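Local coordinates for protein ATP-dependent kinase YFH7 (Saccharomyces cerevisiae, PDB 2GA8) that acts as an ATP-dependent P-loop kinase that could take part in assembly of the endoplasmic reticulum membrane, at residues A[12-23]-A[220-231]; A[161-169]-A[240-249]. One frame throughout, in Å; residues are numbered along the deposited sequence.

Contact 1: A[12-23]-A[220-231]; sequences LQLLDNRIEDNY and SSVFEKLSKTFS
Tyr23 and Ser231 meet at the buried end of a helix-on-helix contact in which helix 4-17, the element preceding the first strand of the P-loop kinase core, packs beside helix 222-227. The axes of segments 12-17 and 222-227 run 9.9 Å apart at closest, their N-to-C directions diverging by 50°. Mostly aliphatic groups meet between them. Leu15 CD2 lies 4.2 Å from Leu226 CD2, and Ile19 lays CG1 against Lys225 CB at 3.8 Å. With CG1 anti to the backbone N (chi1 -160°), Ile19 carries its CD1 on toward the backbone of Leu226. Val222 rests CG2 against both Asp16 CB and the carbonyl oxygen of Leu12, while the two methyls of Leu12 reach the far end of the Phe223 ring, CD1 standing 3.9 Å from CZ.

The outer side is polar and wetter. The extended Lys225 chain crosses Asp16 and brings NZ within 2.8 Å of OD1 of Asp16, a salt bridge in which NZ meets OD1 on its syn side. The other oxygen, Asp16 OD2, takes a bond from a water that also donates to Ser220 O, so solvent ties the carboxylate to the residues leading into helix 222-227.

Beyond the C-terminal end of helix 222-227 the packing closes again around Tyr23. Helix 47-58 backs Leu226 and Phe230 from beyond the pair, and Arg261 bonds to the carbonyl oxygens of Tyr23 and Leu226. The Tyr23 ring turns its edge to the 229-231 backbone, CE1 lying 3.4 Å from Thr229 O. Its hydroxyl is held from two chain segments: it bonds with Lys258 O, and Ser231 N donates to Tyr23 OH over 2.9 Å at an N-H...O angle of 161°.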
loop_
_atom_site.group_PDB
_atom_site.type_symbol
_atom_site.label_atom_id
_atom_site.label_comp_id
_atom_site.label_asym_id
_atom_site.label_seq_id
_atom_site.Cartn_x
_atom_site.Cartn_y
_atom_site.Cartn_z
ATOM N N LEU A 12 -15.635 -3.407 9.241
ATOM C CA LEU A 12 -15.793 -3.939 10.589
ATOM C C LEU A 12 -16.543 -5.266 10.578
ATOM O O LEU A 12 -16.307 -6.127 11.424
ATOM C CB LEU A 12 -16.527 -2.933 11.484
ATOM C CG LEU A 12 -15.775 -1.624 11.739
ATOM C CD1 LEU A 12 -16.589 -0.732 12.665
ATOM C CD2 LEU A 12 -14.421 -1.927 12.357
ATOM N N GLN A 13 -17.447 -5.436 9.622
ATOM C CA GLN A 13 -18.197 -6.680 9.549
ATOM C C GLN A 13 -17.279 -7.836 9.177
ATOM O O GLN A 13 -17.384 -8.928 9.737
ATOM C CB GLN A 13 -19.327 -6.565 8.530
ATOM C CG GLN A 13 -20.137 -7.834 8.381
ATOM C CD GLN A 13 -21.416 -7.604 7.612
ATOM O OE1 GLN A 13 -21.390 -7.203 6.446
ATOM N NE2 GLN A 13 -22.549 -7.848 8.261
ATOM N N LEU A 14 -16.379 -7.594 8.232
ATOM C CA LEU A 14 -15.452 -8.638 7.810
ATOM C C LEU A 14 -14.455 -8.936 8.922
ATOM O O LEU A 14 -14.161 -10.096 9.201
ATOM C CB LEU A 14 -14.708 -8.229 6.538
ATOM C CG LEU A 14 -13.734 -9.294 6.005
ATOM C CD1 LEU A 14 -14.463 -10.622 5.835
ATOM C CD2 LEU A 14 -13.150 -8.847 4.683
ATOM N N LEU A 15 -13.943 -7.895 9.569
ATOM C CA LEU A 15 -12.992 -8.113 10.651
ATOM C C LEU A 15 -13.648 -8.965 11.727
ATOM O O LEU A 15 -13.048 -9.902 12.240
ATOM C CB LEU A 15 -12.531 -6.780 11.254
ATOM C CG LEU A 15 -11.559 -6.878 12.436
ATOM C CD1 LEU A 15 -10.314 -7.650 12.027
ATOM C CD2 LEU A 15 -11.181 -5.483 12.912
ATOM N N ASP A 16 -14.894 -8.646 12.057
ATOM C CA ASP A 16 -15.599 -9.408 13.082
ATOM C C ASP A 16 -15.801 -10.856 12.652
ATOM O O ASP A 16 -15.644 -11.776 13.448
ATOM C CB ASP A 16 -16.955 -8.776 13.383
ATOM C CG ASP A 16 -17.638 -9.431 14.563
ATOM O OD1 ASP A 16 -17.138 -9.268 15.694
ATOM O OD2 ASP A 16 -18.659 -10.119 14.360
ATOM N N ASN A 17 -16.155 -11.053 11.389
ATOM C CA ASN A 17 -16.366 -12.396 10.861
ATOM C C ASN A 17 -15.087 -13.229 10.825
ATOM O O ASN A 17 -15.132 -14.451 10.964
ATOM C CB ASN A 17 -16.958 -12.316 9.454
ATOM C CG ASN A 17 -18.473 -12.305 9.461
ATOM O OD1 ASN A 17 -19.108 -11.853 8.508
ATOM N ND2 ASN A 17 -19.061 -12.823 10.537
ATOM N N ARG A 18 -13.950 -12.562 10.662
ATOM C CA ARG A 18 -12.660 -13.245 10.574
ATOM C C ARG A 18 -11.788 -13.082 11.816
ATOM O O ARG A 18 -10.613 -13.441 11.807
ATOM C CB ARG A 18 -11.901 -12.718 9.351
ATOM C CG ARG A 18 -12.681 -12.807 8.051
ATOM C CD ARG A 18 -12.889 -14.253 7.634
ATOM N NE ARG A 18 -11.612 -14.920 7.399
ATOM C CZ ARG A 18 -11.481 -16.176 6.988
ATOM N NH1 ARG A 18 -12.557 -16.922 6.765
ATOM N NH2 ARG A 18 -10.273 -16.684 6.784
ATOM N N ILE A 19 -12.374 -12.557 12.886
ATOM C CA ILE A 19 -11.665 -12.302 14.136
ATOM C C ILE A 19 -10.848 -13.474 14.691
ATOM O O ILE A 19 -9.785 -13.270 15.283
ATOM C CB ILE A 19 -12.659 -11.825 15.224
ATOM C CG1 ILE A 19 -11.903 -11.098 16.335
ATOM C CG2 ILE A 19 -13.438 -13.012 15.781
ATOM C CD1 ILE A 19 -11.270 -9.793 15.885
ATOM N N GLU A 20 -11.340 -14.694 14.506
ATOM C CA GLU A 20 -10.643 -15.875 15.000
ATOM C C GLU A 20 -9.769 -16.529 13.936
ATOM O O GLU A 20 -9.001 -17.441 14.236
ATOM C CB GLU A 20 -11.654 -16.903 15.526
ATOM C CG GLU A 20 -12.358 -16.491 16.814
ATOM C CD GLU A 20 -13.459 -17.458 17.220
ATOM O OE1 GLU A 20 -13.175 -18.667 17.366
ATOM O OE2 GLU A 20 -14.610 -17.006 17.394
ATOM N N ASP A 21 -9.875 -16.051 12.700
ATOM C CA ASP A 21 -9.119 -16.620 11.587
ATOM C C ASP A 21 -8.014 -15.737 11.024
ATOM O O ASP A 21 -7.059 -16.235 10.423
ATOM C CB ASP A 21 -10.074 -16.978 10.447
ATOM C CG ASP A 21 -11.130 -17.979 10.864
ATOM O OD1 ASP A 21 -10.754 -19.091 11.286
ATOM O OD2 ASP A 21 -12.332 -17.653 10.770
ATOM N N ASN A 22 -8.143 -14.428 11.203
ATOM C CA ASN A 22 -7.147 -13.505 10.667
ATOM C C ASN A 22 -6.817 -12.414 11.661
ATOM O O ASN A 22 -7.713 -11.818 12.260
ATOM C CB ASN A 22 -7.659 -12.847 9.378
ATOM C CG ASN A 22 -7.902 -13.848 8.261
ATOM O OD1 ASN A 22 -8.999 -14.394 8.120
ATOM N ND2 ASN A 22 -6.873 -14.091 7.461
ATOM N N TYR A 23 -5.529 -12.141 11.822
ATOM C CA TYR A 23 -5.093 -11.103 12.744
ATOM C C TYR A 23 -5.495 -9.728 12.222
ATOM O O TYR A 23 -5.797 -8.814 12.992
ATOM C CB TYR A 23 -3.580 -11.135 12.922
ATOM C CG TYR A 23 -3.125 -10.220 14.032
ATOM C CD1 TYR A 23 -3.377 -10.544 15.362
ATOM C CD2 TYR A 23 -2.484 -9.013 13.754
ATOM C CE1 TYR A 23 -3.004 -9.695 16.385
ATOM C CE2 TYR A 23 -2.105 -8.150 14.778
ATOM C CZ TYR A 23 -2.370 -8.503 16.091
ATOM O OH TYR A 23 -1.996 -7.663 17.108
ATOM N N SER A 220 -20.240 -9.778 21.412
ATOM C CA SER A 220 -20.516 -9.612 19.989
ATOM C C SER A 220 -19.896 -8.316 19.478
ATOM O O SER A 220 -19.958 -8.019 18.287
ATOM C CB SER A 220 -22.027 -9.592 19.734
ATOM O OG SER A 220 -22.639 -8.519 20.424
ATOM N N SER A 221 -19.307 -7.544 20.384
ATOM C CA SER A 221 -18.671 -6.284 20.016
ATOM C C SER A 221 -17.359 -6.540 19.275
ATOM O O SER A 221 -16.461 -7.188 19.808
ATOM C CB SER A 221 -18.389 -5.459 21.270
ATOM O OG SER A 221 -17.554 -4.359 20.967
ATOM N N VAL A 222 -17.246 -6.029 18.053
ATOM C CA VAL A 222 -16.022 -6.225 17.284
ATOM C C VAL A 222 -14.841 -5.539 17.980
ATOM O O VAL A 222 -13.730 -6.066 17.994
ATOM C CB VAL A 222 -16.164 -5.691 15.831
ATOM C CG1 VAL A 222 -16.359 -4.187 15.825
ATOM C CG2 VAL A 222 -14.931 -6.085 15.015
ATOM N N PHE A 223 -15.079 -4.378 18.572
ATOM C CA PHE A 223 -13.996 -3.678 19.256
ATOM C C PHE A 223 -13.542 -4.404 20.521
ATOM O O PHE A 223 -12.358 -4.377 20.867
ATOM C CB PHE A 223 -14.402 -2.239 19.569
ATOM C CG PHE A 223 -14.601 -1.388 18.344
ATOM C CD1 PHE A 223 -13.780 -1.553 17.229
ATOM C CD2 PHE A 223 -15.579 -0.399 18.315
ATOM C CE1 PHE A 223 -13.929 -0.747 16.103
ATOM C CE2 PHE A 223 -15.737 0.416 17.193
ATOM C CZ PHE A 223 -14.906 0.241 16.083
ATOM N N GLU A 224 -14.478 -5.051 21.210
ATOM C CA GLU A 224 -14.152 -5.805 22.417
ATOM C C GLU A 224 -13.260 -6.985 22.021
ATOM O O GLU A 224 -12.222 -7.240 22.637
ATOM C CB GLU A 224 -15.434 -6.335 23.068
ATOM C CG GLU A 224 -15.218 -7.124 24.346
ATOM C CD GLU A 224 -15.031 -6.231 25.555
ATOM O OE1 GLU A 224 -15.892 -5.354 25.772
ATOM O OE2 GLU A 224 -14.034 -6.409 26.289
ATOM N N LYS A 225 -13.667 -7.694 20.974
ATOM C CA LYS A 225 -12.911 -8.846 20.493
ATOM C C LYS A 225 -11.501 -8.480 20.043
ATOM O O LYS A 225 -10.531 -9.146 20.401
ATOM C CB LYS A 225 -13.648 -9.500 19.325
ATOM C CG LYS A 225 -15.024 -10.026 19.669
ATOM C CD LYS A 225 -15.690 -10.564 18.423
ATOM C CE LYS A 225 -17.126 -10.954 18.674
ATOM N NZ LYS A 225 -17.779 -11.376 17.408
ATOM N N LEU A 226 -11.378 -7.423 19.250
ATOM C CA LEU A 226 -10.060 -7.033 18.777
ATOM C C LEU A 226 -9.164 -6.555 19.921
ATOM O O LEU A 226 -7.966 -6.848 19.944
ATOM C CB LEU A 226 -10.181 -5.949 17.696
ATOM C CG LEU A 226 -10.577 -4.522 18.060
ATOM C CD1 LEU A 226 -9.364 -3.773 18.611
ATOM C CD2 LEU A 226 -11.098 -3.815 16.810
ATOM N N SER A 227 -9.753 -5.840 20.874
ATOM C CA SER A 227 -9.012 -5.306 22.013
ATOM C C SER A 227 -8.365 -6.384 22.869
ATOM O O SER A 227 -7.310 -6.163 23.454
ATOM C CB SER A 227 -9.930 -4.451 22.896
ATOM O OG SER A 227 -10.350 -3.282 22.219
ATOM N N LYS A 228 -8.995 -7.551 22.927
ATOM C CA LYS A 228 -8.484 -8.656 23.730
ATOM C C LYS A 228 -7.592 -9.614 22.946
ATOM O O LYS A 228 -7.121 -10.603 23.496
ATOM C CB LYS A 228 -9.650 -9.456 24.323
ATOM C CG LYS A 228 -10.566 -8.674 25.254
ATOM C CD LYS A 228 -9.817 -8.185 26.482
ATOM C CE LYS A 228 -10.762 -7.551 27.492
ATOM N NZ LYS A 228 -10.013 -6.941 28.624
ATOM N N THR A 229 -7.343 -9.320 21.673
ATOM C CA THR A 229 -6.550 -10.229 20.853
ATOM C C THR A 229 -5.312 -9.671 20.150
ATOM O O THR A 229 -4.836 -10.261 19.175
ATOM C CB THR A 229 -7.449 -10.914 19.804
ATOM O OG1 THR A 229 -8.151 -9.917 19.051
ATOM C CG2 THR A 229 -8.463 -11.826 20.494
ATOM N N PHE A 230 -4.799 -8.545 20.630
ATOM C CA PHE A 230 -3.590 -7.968 20.062
ATOM C C PHE A 230 -2.486 -8.957 20.422
ATOM O O PHE A 230 -2.558 -9.615 21.466
ATOM C CB PHE A 230 -3.293 -6.605 20.692
ATOM C CG PHE A 230 -4.221 -5.507 20.249
ATOM C CD1 PHE A 230 -4.244 -5.088 18.918
ATOM C CD2 PHE A 230 -5.044 -4.861 21.171
ATOM C CE1 PHE A 230 -5.068 -4.039 18.513
ATOM C CE2 PHE A 230 -5.871 -3.809 20.776
ATOM C CZ PHE A 230 -5.884 -3.396 19.445
ATOM N N SER A 231 -1.471 -9.069 19.571
ATOM C CA SER A 231 -0.386 -10.011 19.823
ATOM C C SER A 231 1.001 -9.376 19.903
ATOM O O SER A 231 1.384 -8.572 19.053
ATOM C CB SER A 231 -0.373 -11.093 18.743
ATOM O OG SER A 231 0.713 -11.983 18.940
HETATM O O HOH W 1 -20.754 -9.612 15.952
#

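Contact 2: A[161-169]-A[240-249]; sequences MDGFHLSRR and PGFNHALKDP
Arg168 and Asp248 form the polar end of this contact. Arg168 N donates to the syn lone pair of Asp248 OD1 at 2.8 Å, and its NE reaches Asp248 OD2 at 2.9 Å from above the carboxylate plane, the chain bending at chi3 (-56°) to bring NE there. A lysine in place of Asp248 would probably leave the Arg168 amide and guanidinium without their acceptor and set two positive groups against each other.

At the other end, Gly163 CA lies against the Gly241 backbone, where a side chain would clash with Pro240 O. Pro240 CG sits over one face of the Phe164 ring, 4.1 Å from its centroid, and Phe242 CE1 approaches His165 CB at 3.9 Å, the two rings nearly perpendicular.

In the next shell, Arg184 adds a salt bridge of its own, at Asp248 OD1, Asn132 ND2 binds the carbonyl oxygens of Gly163 and His165, and Phe195 meets Phe164 edge-to-face. Asn243 OD1 accepts from Leu246 N in an Asx motif, and a G1 beta bulge places Lys247 and Asp248 opposite Asn243. The whole is a beta-hairpin end braced against the loop after core strand 156-160, with Asp162 close to the predicted ATP-binding P-loop.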
loop_
_atom_site.group_PDB
_atom_site.type_symbol
_atom_site.label_atom_id
_atom_site.label_comp_id
_atom_site.label_asym_id
_atom_site.label_seq_id
_atom_site.Cartn_x
_atom_site.Cartn_y
_atom_site.Cartn_z
ATOM N N MET A 161 0.366 3.274 -2.469
ATOM C CA MET A 161 1.290 2.614 -3.383
ATOM C C MET A 161 2.400 3.591 -3.795
ATOM O O MET A 161 3.475 3.186 -4.231
ATOM C CB MET A 161 0.510 2.145 -4.612
ATOM C CG MET A 161 1.199 1.117 -5.468
ATOM S SD MET A 161 0.141 0.699 -6.871
ATOM C CE MET A 161 0.687 1.862 -8.018
ATOM N N ASP A 162 2.128 4.882 -3.628
ATOM C CA ASP A 162 3.056 5.958 -3.988
ATOM C C ASP A 162 4.478 5.833 -3.451
ATOM O O ASP A 162 5.434 6.231 -4.118
ATOM C CB ASP A 162 2.482 7.300 -3.534
ATOM C CG ASP A 162 1.150 7.603 -4.173
ATOM O OD1 ASP A 162 1.128 8.018 -5.352
ATOM O OD2 ASP A 162 0.120 7.408 -3.497
ATOM N N GLY A 163 4.615 5.300 -2.240
ATOM C CA GLY A 163 5.927 5.153 -1.649
ATOM C C GLY A 163 6.799 4.151 -2.377
ATOM O O GLY A 163 8.004 4.077 -2.139
ATOM N N PHE A 164 6.198 3.378 -3.272
ATOM C CA PHE A 164 6.951 2.380 -4.015
ATOM C C PHE A 164 7.322 2.854 -5.410
ATOM O O PHE A 164 7.807 2.084 -6.238
ATOM C CB PHE A 164 6.156 1.077 -4.052
ATOM C CG PHE A 164 6.149 0.366 -2.734
ATOM C CD1 PHE A 164 7.106 -0.604 -2.454
ATOM C CD2 PHE A 164 5.243 0.724 -1.736
ATOM C CE1 PHE A 164 7.169 -1.208 -1.198
ATOM C CE2 PHE A 164 5.297 0.127 -0.476
ATOM C CZ PHE A 164 6.263 -0.840 -0.208
ATOM N N HIS A 165 7.100 4.136 -5.658
ATOM C CA HIS A 165 7.454 4.717 -6.940
ATOM C C HIS A 165 8.981 4.642 -7.008
ATOM O O HIS A 165 9.664 4.941 -6.026
ATOM C CB HIS A 165 7.004 6.180 -6.989
ATOM C CG HIS A 165 6.834 6.715 -8.373
ATOM N ND1 HIS A 165 5.780 6.358 -9.185
ATOM C CD2 HIS A 165 7.592 7.572 -9.096
ATOM C CE1 HIS A 165 5.896 6.971 -10.350
ATOM N NE2 HIS A 165 6.988 7.713 -10.321
ATOM N N LEU A 166 9.523 4.225 -8.144
ATOM C CA LEU A 166 10.973 4.151 -8.268
ATOM C C LEU A 166 11.526 5.570 -8.184
ATOM O O LEU A 166 10.888 6.518 -8.651
ATOM C CB LEU A 166 11.359 3.500 -9.597
ATOM C CG LEU A 166 10.965 2.025 -9.703
ATOM C CD1 LEU A 166 11.228 1.509 -11.111
ATOM C CD2 LEU A 166 11.744 1.227 -8.667
ATOM N N SER A 167 12.698 5.720 -7.578
ATOM C CA SER A 167 13.305 7.037 -7.437
ATOM C C SER A 167 13.710 7.590 -8.792
ATOM O O SER A 167 13.892 6.844 -9.756
ATOM C CB SER A 167 14.538 6.974 -6.534
ATOM O OG SER A 167 15.586 6.255 -7.157
ATOM N N ARG A 168 13.861 8.906 -8.858
ATOM C CA ARG A 168 14.252 9.551 -10.099
ATOM C C ARG A 168 15.625 9.064 -10.546
ATOM O O ARG A 168 15.863 8.879 -11.741
ATOM C CB ARG A 168 14.247 11.068 -9.918
ATOM C CG ARG A 168 12.855 11.646 -9.680
ATOM C CD ARG A 168 12.905 13.150 -9.447
ATOM N NE ARG A 168 13.797 13.497 -8.347
ATOM C CZ ARG A 168 14.844 14.310 -8.461
ATOM N NH1 ARG A 168 15.605 14.569 -7.406
ATOM N NH2 ARG A 168 15.129 14.866 -9.632
ATOM N N ARG A 169 16.530 8.848 -9.594
ATOM C CA ARG A 169 17.869 8.372 -9.933
ATOM C C ARG A 169 17.786 6.935 -10.430
ATOM O O ARG A 169 18.610 6.492 -11.226
ATOM C CB ARG A 169 18.805 8.450 -8.724
ATOM C CG ARG A 169 20.208 7.927 -9.019
ATOM C CD ARG A 169 21.193 8.169 -7.875
ATOM N NE ARG A 169 21.555 9.577 -7.725
ATOM C CZ ARG A 169 20.819 10.484 -7.089
ATOM N NH1 ARG A 169 19.665 10.141 -6.529
ATOM N NH2 ARG A 169 21.237 11.741 -7.014
ATOM N N PRO A 240 7.583 2.911 3.058
ATOM C CA PRO A 240 7.918 4.206 2.464
ATOM C C PRO A 240 6.708 5.027 2.045
ATOM O O PRO A 240 5.615 4.498 1.829
ATOM C CB PRO A 240 8.795 3.820 1.278
ATOM C CG PRO A 240 8.202 2.503 0.854
ATOM C CD PRO A 240 8.009 1.805 2.183
ATOM N N GLY A 241 6.925 6.332 1.932
ATOM C CA GLY A 241 5.878 7.241 1.515
ATOM C C GLY A 241 6.451 8.048 0.370
ATOM O O GLY A 241 7.623 7.892 0.035
ATOM N N PHE A 242 5.644 8.901 -0.245
ATOM C CA PHE A 242 6.146 9.708 -1.344
ATOM C C PHE A 242 6.156 11.178 -0.956
ATOM O O PHE A 242 5.142 11.719 -0.511
ATOM C CB PHE A 242 5.282 9.518 -2.592
ATOM C CG PHE A 242 5.925 10.032 -3.851
ATOM C CD1 PHE A 242 6.899 9.282 -4.505
ATOM C CD2 PHE A 242 5.579 11.274 -4.368
ATOM C CE1 PHE A 242 7.519 9.760 -5.656
ATOM C CE2 PHE A 242 6.196 11.765 -5.521
ATOM C CZ PHE A 242 7.169 11.004 -6.165
ATOM N N ASN A 243 7.309 11.818 -1.114
ATOM C CA ASN A 243 7.448 13.233 -0.797
ATOM C C ASN A 243 7.214 14.024 -2.080
ATOM O O ASN A 243 8.080 14.083 -2.953
ATOM C CB ASN A 243 8.851 13.517 -0.252
ATOM C CG ASN A 243 8.994 14.929 0.288
ATOM O OD1 ASN A 243 8.831 15.907 -0.442
ATOM N ND2 ASN A 243 9.302 15.038 1.575
ATOM N N HIS A 244 6.032 14.619 -2.190
ATOM C CA HIS A 244 5.655 15.392 -3.367
ATOM C C HIS A 244 6.559 16.594 -3.618
ATOM O O HIS A 244 6.596 17.129 -4.726
ATOM C CB HIS A 244 4.201 15.845 -3.232
ATOM C CG HIS A 244 3.231 14.711 -3.129
ATOM N ND1 HIS A 244 2.951 13.873 -4.188
ATOM C CD2 HIS A 244 2.501 14.253 -2.085
ATOM C CE1 HIS A 244 2.092 12.948 -3.798
ATOM N NE2 HIS A 244 1.804 13.155 -2.526
ATOM N N ALA A 245 7.290 17.012 -2.591
ATOM C CA ALA A 245 8.194 18.148 -2.716
ATOM C C ALA A 245 9.517 17.717 -3.342
ATOM O O ALA A 245 10.012 18.357 -4.270
ATOM C CB ALA A 245 8.440 18.773 -1.348
ATOM N N LEU A 246 10.084 16.629 -2.828
ATOM C CA LEU A 246 11.353 16.112 -3.334
ATOM C C LEU A 246 11.166 15.270 -4.590
ATOM O O LEU A 246 12.140 14.878 -5.233
ATOM C CB LEU A 246 12.049 15.272 -2.259
ATOM C CG LEU A 246 12.390 15.978 -0.944
ATOM C CD1 LEU A 246 13.099 15.001 -0.020
ATOM C CD2 LEU A 246 13.269 17.188 -1.215
ATOM N N LYS A 247 9.911 14.991 -4.931
ATOM C CA LYS A 247 9.592 14.197 -6.112
ATOM C C LYS A 247 10.177 12.789 -6.008
ATOM O O LYS A 247 10.525 12.180 -7.020
ATOM C CB LYS A 247 10.139 14.880 -7.370
ATOM C CG LYS A 247 9.737 16.339 -7.521
ATOM C CD LYS A 247 8.237 16.495 -7.701
ATOM C CE LYS A 247 7.851 17.963 -7.805
ATOM N NZ LYS A 247 8.540 18.639 -8.941
ATOM N N ASP A 248 10.282 12.276 -4.786
ATOM C CA ASP A 248 10.830 10.942 -4.567
ATOM C C ASP A 248 10.293 10.264 -3.315
ATOM O O ASP A 248 9.760 10.914 -2.415
ATOM C CB ASP A 248 12.360 10.994 -4.476
ATOM C CG ASP A 248 13.036 10.892 -5.830
ATOM O OD1 ASP A 248 12.623 10.036 -6.642
ATOM O OD2 ASP A 248 13.992 11.655 -6.080
ATOM N N PRO A 249 10.432 8.933 -3.245
ATOM C CA PRO A 249 9.957 8.178 -2.083
ATOM C C PRO A 249 10.817 8.480 -0.858
ATOM O O PRO A 249 12.014 8.742 -0.981
ATOM C CB PRO A 249 10.075 6.729 -2.546
ATOM C CG PRO A 249 11.235 6.770 -3.484
ATOM C CD PRO A 249 10.974 8.028 -4.273
HETATM O O HOH W 2 3.348 4.816 0.173
HETATM O O HOH W 3 16.329 10.206 -6.849
#

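In the fold
Contacts 1 and 2 lie on opposite sides of the chain's centre, about 34 Å between centres and without touching. Both are partly buried, but the centre of contact 2 is about 13 Å from the centre of the chain, that of contact 1 about 22 Å. They share no element, although strand 237-243 follows strand 230-231 in the chain. Contact 1 joins helix 4-17 and the loop after it to helix 222-227 and strand 230-231, away from the annotated sites, by aliphatic packing and the edge and hydroxyl of a tyrosine. Contact 2 sets a loop against the strand ends of a hairpin, relying on glycine, proline and aromatic rings, beside the probable nucleotide site; its carboxylate also binds a second arginine.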